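PDB 3M1H: Lys-gingipain W83 from Porphyromonas gingivalis, which cleaves proteins after lysine as a secreted cysteine protease that may act as a virulence factor, and is represented here by its K3 cleaved adhesin domain, a calcium-binding jelly roll. Local coordinates for residues A42-A47 with G139-K144; T33-G38 with F165-L170. All coordinates share one frame; numbering follows the deposited sequence.

Overall arrangement
Both contacts tie the long loop between strands 19-22 and 50-53 to the sheet that contains strands 79-87, 142-148 and 167-177, and each does it with one tryptophan. Contact 1 lies at the surface: W141 of 139-144 meets A42-H44 close to a calcium site, and H44 packs on the indole through carbon, while its ND1 is held by D172 outside the two segments. Contact 2 is buried; there W167 of strand 167-177 receives two prolines of 33-38. In both, a water links the indole nitrogen to a carbonyl of the loop. Their centres lie about 14 Å apart, and they touch where W141 CH2 packs 3.6 Å from N169 CB.

Contact 1 (A42-A47 with G139-K144); sequences AGHNSA and GTWYQK. With CA (calcium ion), chain F.
The indole of W141 carries H44 CB over one face, 3.8 Å from the centroid of its six-membered ring and only 13° off the normal, a clear CH-pi contact. At the indole edge, in plane, sits the carbonyl oxygen A42 O, 3.6 Å from W141 CZ2. The imidazole lies obliquely to the five-membered ring of W141, the planes at 52°, and H44 CD2 comes down beside W141 CB at 3.7 Å. With CG anti to the backbone N (chi1 174°), the H44 ring swings past the indole, stacks with W84 and gives ND1 a hydrogen bond with D172. N45 CG lies over one face of the imidazole, toward its rim.

No direct hydrogen bond joins 42-47 to 139-144. Water 1 does that work, accepting from W141 NE1 at 3.1 Å and lying 2.7 Å from G43 O, one of several acceptors competing for its protons; Q138 also takes a weak bond from NE1. Two residues beyond H44, S46 OG binds the calcium ion at 2.5 Å, in a site completed by D9, E11, I48, D171 and water. D171 OD2 both ligates the metal and bonds to H44 N. The indole therefore packs against the loop that supplies the S46 ligand, through dispersion and a water bridge, with Q138 adding a bond to A42 O; the D172 carboxylate at ND1 would tend to favour a protonated H44, though the nearby calcium would work against this.

Contact 2 (T33-G38 with F165-L170); sequences TPPPGG and FFWINL
P34 CB rests on the W167 indole, 3.7 Å from the centroid of the six-membered ring and 20° off its normal, so a proline C-H meets the pi face. P34 CB comes closest to W167 CH2, on the outer rim, at 3.5 Å. P35 reaches the same corner through its ring carbon CD, 3.7 Å from W167 CH2, with the two side chains crossing at about a right angle. The carbonyl oxygen P35 O also comes close, 3.6 Å from W167 CZ2.

Water 3 lies in the plane of the indole at its edge; it accepts from W167 NE1 at 3.1 Å and donates to P35 O at 2.8 Å, closing a bridge between strand and loop. One layer out, the F166 ring has W167 CD1 centred over one face, while F41 meets the indole edge-to-face and also touches P34. I56 of strand 55-56 packs on both P35 and W167. The indole projects from strand 167-177 with CG anti to the carbonyl carbon (chi1 -63°), and the backbone of W167 pairs with Q88. On the loop side, G38 N bonds back to P34 O at 2.9 Å, closing a turn that includes the cis peptide before P36. The contact is thus mainly apolar and aromatic, and its buried indole N-H is satisfied through a water.

Contact 1 (A42-A47 with G139-K144)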
ATOM      1  N   ALA A  42      10.813  -4.224  -7.801  1.00 14.32           N
ATOM      2  CA  ALA A  42      11.150  -3.073  -8.633  1.00 14.45           C
ATOM      3  C   ALA A  42      10.149  -1.952  -8.405  1.00 13.02           C
ATOM      4  O   ALA A  42       8.952  -2.183  -8.539  1.00 14.25           O
ATOM      5  CB  ALA A  42      11.174  -3.469 -10.101  1.00 14.47           C
ATOM      6  N   GLY A  43      10.645  -0.773  -8.014  1.00 15.03           N
ATOM      7  CA  GLY A  43       9.769   0.361  -7.706  1.00 14.99           C
ATOM      8  C   GLY A  43       9.268   1.046  -8.958  1.00 14.21           C
ATOM      9  O   GLY A  43       9.558   0.639 -10.073  1.00 14.24           O
ATOM     10  N   HIS A  44       8.485   2.095  -8.785  1.00 13.18           N
ATOM     11  CA  HIS A  44       7.954   2.832  -9.893  1.00 13.53           C
ATOM     12  C   HIS A  44       9.085   3.748 -10.375  1.00 13.73           C
ATOM     13  O   HIS A  44       9.478   4.704  -9.672  1.00 13.71           O
ATOM     14  CB  HIS A  44       6.730   3.632  -9.439  1.00 15.50           C
ATOM     15  CG  HIS A  44       6.202   4.546 -10.496  1.00 15.67           C
ATOM     16  ND1 HIS A  44       6.105   5.906 -10.324  1.00 16.12           N
ATOM     17  CD2 HIS A  44       5.779   4.287 -11.753  1.00 22.00           C
ATOM     18  CE1 HIS A  44       5.643   6.452 -11.438  1.00 17.96           C
ATOM     19  NE2 HIS A  44       5.421   5.493 -12.317  1.00 20.28           N
ATOM     20  N   ASN A  45       9.593   3.425 -11.567  1.00 15.85           N
ATOM     21  CA  ASN A  45      10.732   4.151 -12.155  1.00 15.18           C
ATOM     22  C   ASN A  45      11.796   4.426 -11.100  1.00 15.24           C
ATOM     23  O   ASN A  45      12.375   5.508 -11.041  1.00 17.95           O
ATOM     24  CB  ASN A  45      10.281   5.488 -12.766  1.00 18.94           C
ATOM     25  CG  ASN A  45       9.346   5.324 -13.937  1.00 19.12           C
ATOM     26  OD1 ASN A  45       9.448   4.361 -14.690  1.00 23.61           O
ATOM     27  ND2 ASN A  45       8.430   6.269 -14.094  1.00 25.57           N
ATOM     28  N   SER A  46      12.024   3.450 -10.227  1.00 14.31           N
ATOM     29  CA  SER A  46      12.877   3.625  -9.072  1.00 14.72           C
ATOM     30  C   SER A  46      13.185   2.236  -8.467  1.00 14.89           C
ATOM     31  O   SER A  46      12.527   1.242  -8.794  1.00 15.95           O
ATOM     32  CB  SER A  46      12.180   4.504  -8.037  1.00 16.15           C
ATOM     33  OG  SER A  46      11.071   3.803  -7.484  1.00 14.64           O
ATOM     34  N   ALA A  47      14.163   2.179  -7.571  1.00 16.36           N
ATOM     35  CA  ALA A  47      14.601   0.915  -6.994  1.00 17.75           C
ATOM     36  C   ALA A  47      13.641   0.333  -5.949  1.00 16.60           C
ATOM     37  O   ALA A  47      13.439  -0.891  -5.908  1.00 19.96           O
ATOM     38  CB  ALA A  47      16.005   1.071  -6.396  1.00 18.47           C
ATOM     39  N   GLY A 139       2.768  -6.153 -12.633  1.00 18.16           N
ATOM     40  CA  GLY A 139       1.597  -5.454 -13.100  1.00 19.04           C
ATOM     41  C   GLY A 139       1.964  -4.029 -13.466  1.00 16.62           C
ATOM     42  O   GLY A 139       2.972  -3.489 -12.998  1.00 18.86           O
ATOM     43  N   THR A 140       1.099  -3.418 -14.262  1.00 20.68           N
ATOM     44  CA  THR A 140       1.233  -2.022 -14.619  1.00 19.24           C
ATOM     45  C   THR A 140       1.063  -1.113 -13.393  1.00 16.43           C
ATOM     46  O   THR A 140       0.183  -1.305 -12.570  1.00 15.12           O
ATOM     47  CB  THR A 140       0.177  -1.609 -15.665  1.00 22.02           C
ATOM     48  OG1 THR A 140       0.242  -2.490 -16.788  1.00 26.61           O
ATOM     49  CG2 THR A 140       0.413  -0.161 -16.136  1.00 22.64           C
ATOM     50  N   TRP A 141       1.949  -0.129 -13.267  1.00 15.06           N
ATOM     51  CA  TRP A 141       1.790   0.932 -12.291  1.00 14.68           C
ATOM     52  C   TRP A 141       0.718   1.895 -12.760  1.00 13.34           C
ATOM     53  O   TRP A 141       0.791   2.417 -13.892  1.00 17.31           O
ATOM     54  CB  TRP A 141       3.090   1.708 -12.088  1.00 12.25           C
ATOM     55  CG  TRP A 141       4.160   0.933 -11.342  1.00 16.00           C
ATOM     56  CD1 TRP A 141       5.200   0.221 -11.887  1.00 18.72           C
ATOM     57  CD2 TRP A 141       4.312   0.838  -9.928  1.00 11.44           C
ATOM     58  NE1 TRP A 141       5.981  -0.318 -10.894  1.00 16.63           N
ATOM     59  CE2 TRP A 141       5.452   0.037  -9.682  1.00 15.14           C
ATOM     60  CE3 TRP A 141       3.580   1.325  -8.837  1.00 12.93           C
ATOM     61  CZ2 TRP A 141       5.880  -0.277  -8.393  1.00 14.44           C
ATOM     62  CZ3 TRP A 141       4.013   1.021  -7.551  1.00 11.69           C
ATOM     63  CH2 TRP A 141       5.143   0.213  -7.353  1.00 11.85           C
ATOM     64  N   TYR A 142      -0.209   2.199 -11.861  1.00 13.26           N
ATOM     65  CA  TYR A 142      -1.283   3.143 -12.105  1.00 13.60           C
ATOM     66  C   TYR A 142      -1.275   4.207 -11.036  1.00 14.06           C
ATOM     67  O   TYR A 142      -1.105   3.894  -9.839  1.00 14.68           O
ATOM     68  CB  TYR A 142      -2.636   2.419 -12.064  1.00 13.64           C
ATOM     69  CG  TYR A 142      -2.874   1.495 -13.230  1.00 19.07           C
ATOM     70  CD1 TYR A 142      -3.311   1.994 -14.451  1.00 23.16           C
ATOM     71  CD2 TYR A 142      -2.701   0.128 -13.102  1.00 21.59           C
ATOM     72  CE1 TYR A 142      -3.559   1.156 -15.518  1.00 25.90           C
ATOM     73  CE2 TYR A 142      -2.929  -0.729 -14.162  1.00 25.44           C
ATOM     74  CZ  TYR A 142      -3.354  -0.214 -15.373  1.00 30.37           C
ATOM     75  OH  TYR A 142      -3.582  -1.057 -16.432  1.00 35.67           O
ATOM     76  N   GLN A 143      -1.428   5.468 -11.454  1.00 14.28           N
ATOM     77  CA  GLN A 143      -1.561   6.559 -10.494  1.00 13.58           C
ATOM     78  C   GLN A 143      -3.009   6.772 -10.081  1.00 13.29           C
ATOM     79  O   GLN A 143      -3.909   6.764 -10.947  1.00 15.90           O
ATOM     80  CB  GLN A 143      -0.990   7.886 -11.052  1.00 14.39           C
ATOM     81  CG  GLN A 143      -0.735   8.900  -9.959  1.00 14.68           C
ATOM     82  CD  GLN A 143      -0.158  10.191 -10.464  1.00 17.40           C
ATOM     83  OE1 GLN A 143      -0.510  10.627 -11.559  1.00 18.81           O
ATOM     84  NE2 GLN A 143       0.725  10.809  -9.685  1.00 16.10           N
ATOM     85  N   LYS A 144      -3.226   6.948  -8.786  1.00 13.68           N
ATOM     86  CA  LYS A 144      -4.538   7.210  -8.192  1.00 15.17           C
ATOM     87  C   LYS A 144      -4.539   8.569  -7.530  1.00 15.47           C
ATOM     88  O   LYS A 144      -3.485   9.043  -7.052  1.00 13.14           O
ATOM     89  CB  LYS A 144      -4.893   6.141  -7.135  1.00 17.35           C
ATOM     90  CG  LYS A 144      -4.767   4.696  -7.582  1.00 17.66           C
ATOM     91  CD  LYS A 144      -5.895   4.333  -8.530  1.00 17.24           C
ATOM     92  CE  LYS A 144      -5.585   3.034  -9.221  1.00 20.60           C
ATOM     93  NZ  LYS A 144      -6.764   2.574 -10.033  1.00 28.76           N
TER
HETATM   94 CA    CA F2002      10.373   4.369  -5.108  1.00 12.51          CA
HETATM   95  O   HOH W   1       8.738  -1.341 -11.758  1.00 18.34           O
HETATM   96  O   HOH W   2      10.238   6.450  -6.245  1.00 14.36           O

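Contact 2 (T33-G38 with F165-L170)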
ATOM      1  N   THR A  33      11.206  -4.947   2.314  1.00 13.46           N
ATOM      2  CA  THR A  33      12.101  -6.129   2.226  1.00 15.88           C
ATOM      3  C   THR A  33      11.222  -7.381   2.196  1.00 14.30           C
ATOM      4  O   THR A  33      11.243  -8.194   3.131  1.00 16.84           O
ATOM      5  CB  THR A  33      13.081  -6.208   3.427  1.00 17.54           C
ATOM      6  OG1 THR A  33      12.348  -6.178   4.663  1.00 15.71           O
ATOM      7  CG2 THR A  33      14.072  -5.024   3.396  1.00 16.97           C
ATOM      8  N   PRO A  34      10.383  -7.546   1.147  1.00 13.70           N
ATOM      9  CA  PRO A  34       9.472  -8.690   1.091  1.00 12.68           C
ATOM     10  C   PRO A  34      10.199 -10.032   1.160  1.00 13.85           C
ATOM     11  O   PRO A  34      11.136 -10.279   0.361  1.00 15.83           O
ATOM     12  CB  PRO A  34       8.798  -8.549  -0.285  1.00 12.10           C
ATOM     13  CG  PRO A  34       9.706  -7.665  -1.053  1.00 13.16           C
ATOM     14  CD  PRO A  34      10.255  -6.695  -0.055  1.00 14.61           C
ATOM     15  N   PRO A  35       9.791 -10.899   2.086  1.00 13.77           N
ATOM     16  CA  PRO A  35      10.368 -12.256   2.055  1.00 16.66           C
ATOM     17  C   PRO A  35       9.886 -13.087   0.863  1.00 15.81           C
ATOM     18  O   PRO A  35       8.779 -12.838   0.358  1.00 14.37           O
ATOM     19  CB  PRO A  35       9.865 -12.885   3.357  1.00 13.80           C
ATOM     20  CG  PRO A  35       8.645 -12.161   3.671  1.00 23.48           C
ATOM     21  CD  PRO A  35       8.851 -10.752   3.208  1.00 17.37           C
ATOM     22  N   PRO A  36      10.674 -14.097   0.462  1.00 17.02           N
ATOM     23  CA  PRO A  36      11.954 -14.517   1.072  1.00 19.64           C
ATOM     24  C   PRO A  36      13.208 -13.853   0.517  1.00 16.97           C
ATOM     25  O   PRO A  36      14.322 -14.000   1.063  1.00 18.71           O
ATOM     26  CB  PRO A  36      11.993 -16.009   0.777  1.00 22.74           C
ATOM     27  CG  PRO A  36      11.259 -16.153  -0.481  1.00 21.00           C
ATOM     28  CD  PRO A  36      10.209 -15.065  -0.533  1.00 19.27           C
ATOM     29  N   GLY A  37      13.043 -13.090  -0.552  1.00 19.26           N
ATOM     30  CA  GLY A  37      14.168 -12.340  -1.111  1.00 17.93           C
ATOM     31  C   GLY A  37      14.799 -11.315  -0.201  1.00 19.50           C
ATOM     32  O   GLY A  37      16.011 -11.132  -0.203  1.00 19.60           O
ATOM     33  N   GLY A  38      13.961 -10.615   0.565  1.00 17.62           N
ATOM     34  CA  GLY A  38      14.426  -9.596   1.501  1.00 19.17           C
ATOM     35  C   GLY A  38      14.908  -8.309   0.868  1.00 19.24           C
ATOM     36  O   GLY A  38      15.522  -7.488   1.538  1.00 23.59           O
ATOM     37  N   PHE A 165      -3.253 -14.262  -3.715  1.00 19.25           N
ATOM     38  CA  PHE A 165      -2.784 -13.707  -4.998  1.00 16.98           C
ATOM     39  C   PHE A 165      -1.261 -13.581  -4.924  1.00 14.90           C
ATOM     40  O   PHE A 165      -0.547 -14.609  -5.051  1.00 15.85           O
ATOM     41  CB  PHE A 165      -3.589 -12.458  -5.406  1.00 16.90           C
ATOM     42  CG  PHE A 165      -5.033 -12.806  -5.704  1.00 20.08           C
ATOM     43  CD1 PHE A 165      -5.368 -13.337  -6.932  1.00 22.86           C
ATOM     44  CD2 PHE A 165      -6.016 -12.675  -4.728  1.00 22.74           C
ATOM     45  CE1 PHE A 165      -6.700 -13.709  -7.212  1.00 26.33           C
ATOM     46  CE2 PHE A 165      -7.350 -13.050  -4.993  1.00 26.73           C
ATOM     47  CZ  PHE A 165      -7.683 -13.567  -6.247  1.00 25.01           C
ATOM     48  N   PHE A 166      -0.707 -12.379  -4.713  1.00 15.98           N
ATOM     49  CA  PHE A 166       0.716 -12.306  -4.452  1.00 13.70           C
ATOM     50  C   PHE A 166       1.062 -11.104  -3.555  1.00 14.47           C
ATOM     51  O   PHE A 166       0.886 -11.204  -2.376  1.00 15.15           O
ATOM     52  CB  PHE A 166       1.531 -12.389  -5.752  1.00 14.74           C
ATOM     53  CG  PHE A 166       2.991 -12.636  -5.543  1.00 13.17           C
ATOM     54  CD1 PHE A 166       3.413 -13.697  -4.766  1.00 14.51           C
ATOM     55  CD2 PHE A 166       3.967 -11.814  -6.112  1.00 15.92           C
ATOM     56  CE1 PHE A 166       4.744 -13.946  -4.575  1.00 13.84           C
ATOM     57  CE2 PHE A 166       5.317 -12.066  -5.928  1.00 13.80           C
ATOM     58  CZ  PHE A 166       5.709 -13.148  -5.145  1.00 15.27           C
ATOM     59  N   TRP A 167       1.540  -9.985  -4.103  1.00 14.81           N
ATOM     60  CA  TRP A 167       1.778  -8.767  -3.309  1.00 12.71           C
ATOM     61  C   TRP A 167       1.186  -7.570  -4.036  1.00 13.45           C
ATOM     62  O   TRP A 167       1.075  -7.601  -5.277  1.00 14.72           O
ATOM     63  CB  TRP A 167       3.269  -8.501  -3.106  1.00 11.12           C
ATOM     64  CG  TRP A 167       4.059  -9.514  -2.333  1.00 14.76           C
ATOM     65  CD1 TRP A 167       4.447 -10.761  -2.714  1.00 13.17           C
ATOM     66  CD2 TRP A 167       4.609  -9.300  -1.042  1.00 12.28           C
ATOM     67  NE1 TRP A 167       5.225 -11.358  -1.727  1.00 12.98           N
ATOM     68  CE2 TRP A 167       5.305 -10.474  -0.673  1.00 10.73           C
ATOM     69  CE3 TRP A 167       4.548  -8.228  -0.136  1.00 14.83           C
ATOM     70  CZ2 TRP A 167       5.962 -10.581   0.543  1.00 11.73           C
ATOM     71  CZ3 TRP A 167       5.209  -8.339   1.071  1.00 16.04           C
ATOM     72  CH2 TRP A 167       5.891  -9.520   1.400  1.00 13.46           C
ATOM     73  N   ILE A 168       0.772  -6.571  -3.249  1.00 10.96           N
ATOM     74  CA  ILE A 168       0.424  -5.226  -3.717  1.00 10.96           C
ATOM     75  C   ILE A 168       1.617  -4.297  -3.419  1.00 10.65           C
ATOM     76  O   ILE A 168       2.241  -4.401  -2.357  1.00 13.39           O
ATOM     77  CB  ILE A 168      -0.895  -4.730  -3.142  1.00 13.20           C
ATOM     78  CG1 ILE A 168      -1.249  -3.367  -3.758  1.00 13.86           C
ATOM     79  CG2 ILE A 168      -0.898  -4.643  -1.628  1.00 12.39           C
ATOM     80  CD1 ILE A 168      -2.736  -2.998  -3.498  1.00 14.62           C
ATOM     81  N   ASN A 169       1.909  -3.411  -4.363  1.00 10.49           N
ATOM     82  CA  ASN A 169       2.993  -2.436  -4.239  1.00 11.42           C
ATOM     83  C   ASN A 169       2.470  -1.007  -4.292  1.00 11.71           C
ATOM     84  O   ASN A 169       1.534  -0.706  -5.035  1.00 11.52           O
ATOM     85  CB  ASN A 169       3.971  -2.579  -5.378  1.00 10.25           C
ATOM     86  CG  ASN A 169       4.629  -3.915  -5.473  1.00 13.07           C
ATOM     87  OD1 ASN A 169       4.967  -4.521  -4.477  1.00 13.06           O
ATOM     88  ND2 ASN A 169       4.872  -4.359  -6.691  1.00 16.40           N
ATOM     89  N   LEU A 170       3.108  -0.123  -3.514  1.00 12.21           N
ATOM     90  CA  LEU A 170       2.794   1.286  -3.456  0.50 11.37           C
ATOM     91  C   LEU A 170       4.099   2.077  -3.622  1.00 11.20           C
ATOM     92  O   LEU A 170       5.146   1.637  -3.120  1.00 12.34           O
ATOM     93  CB  LEU A 170       2.162   1.563  -2.095  0.50 12.53           C
ATOM     94  CG  LEU A 170       1.891   2.994  -1.664  0.50 10.50           C
ATOM     95  CD1 LEU A 170       0.805   3.651  -2.516  0.50 11.53           C
ATOM     96  CD2 LEU A 170       1.533   3.023  -0.162  0.50 11.49           C
TER
HETATM   97  O   HOH W   3       7.133 -13.772  -1.647  1.00 16.09           O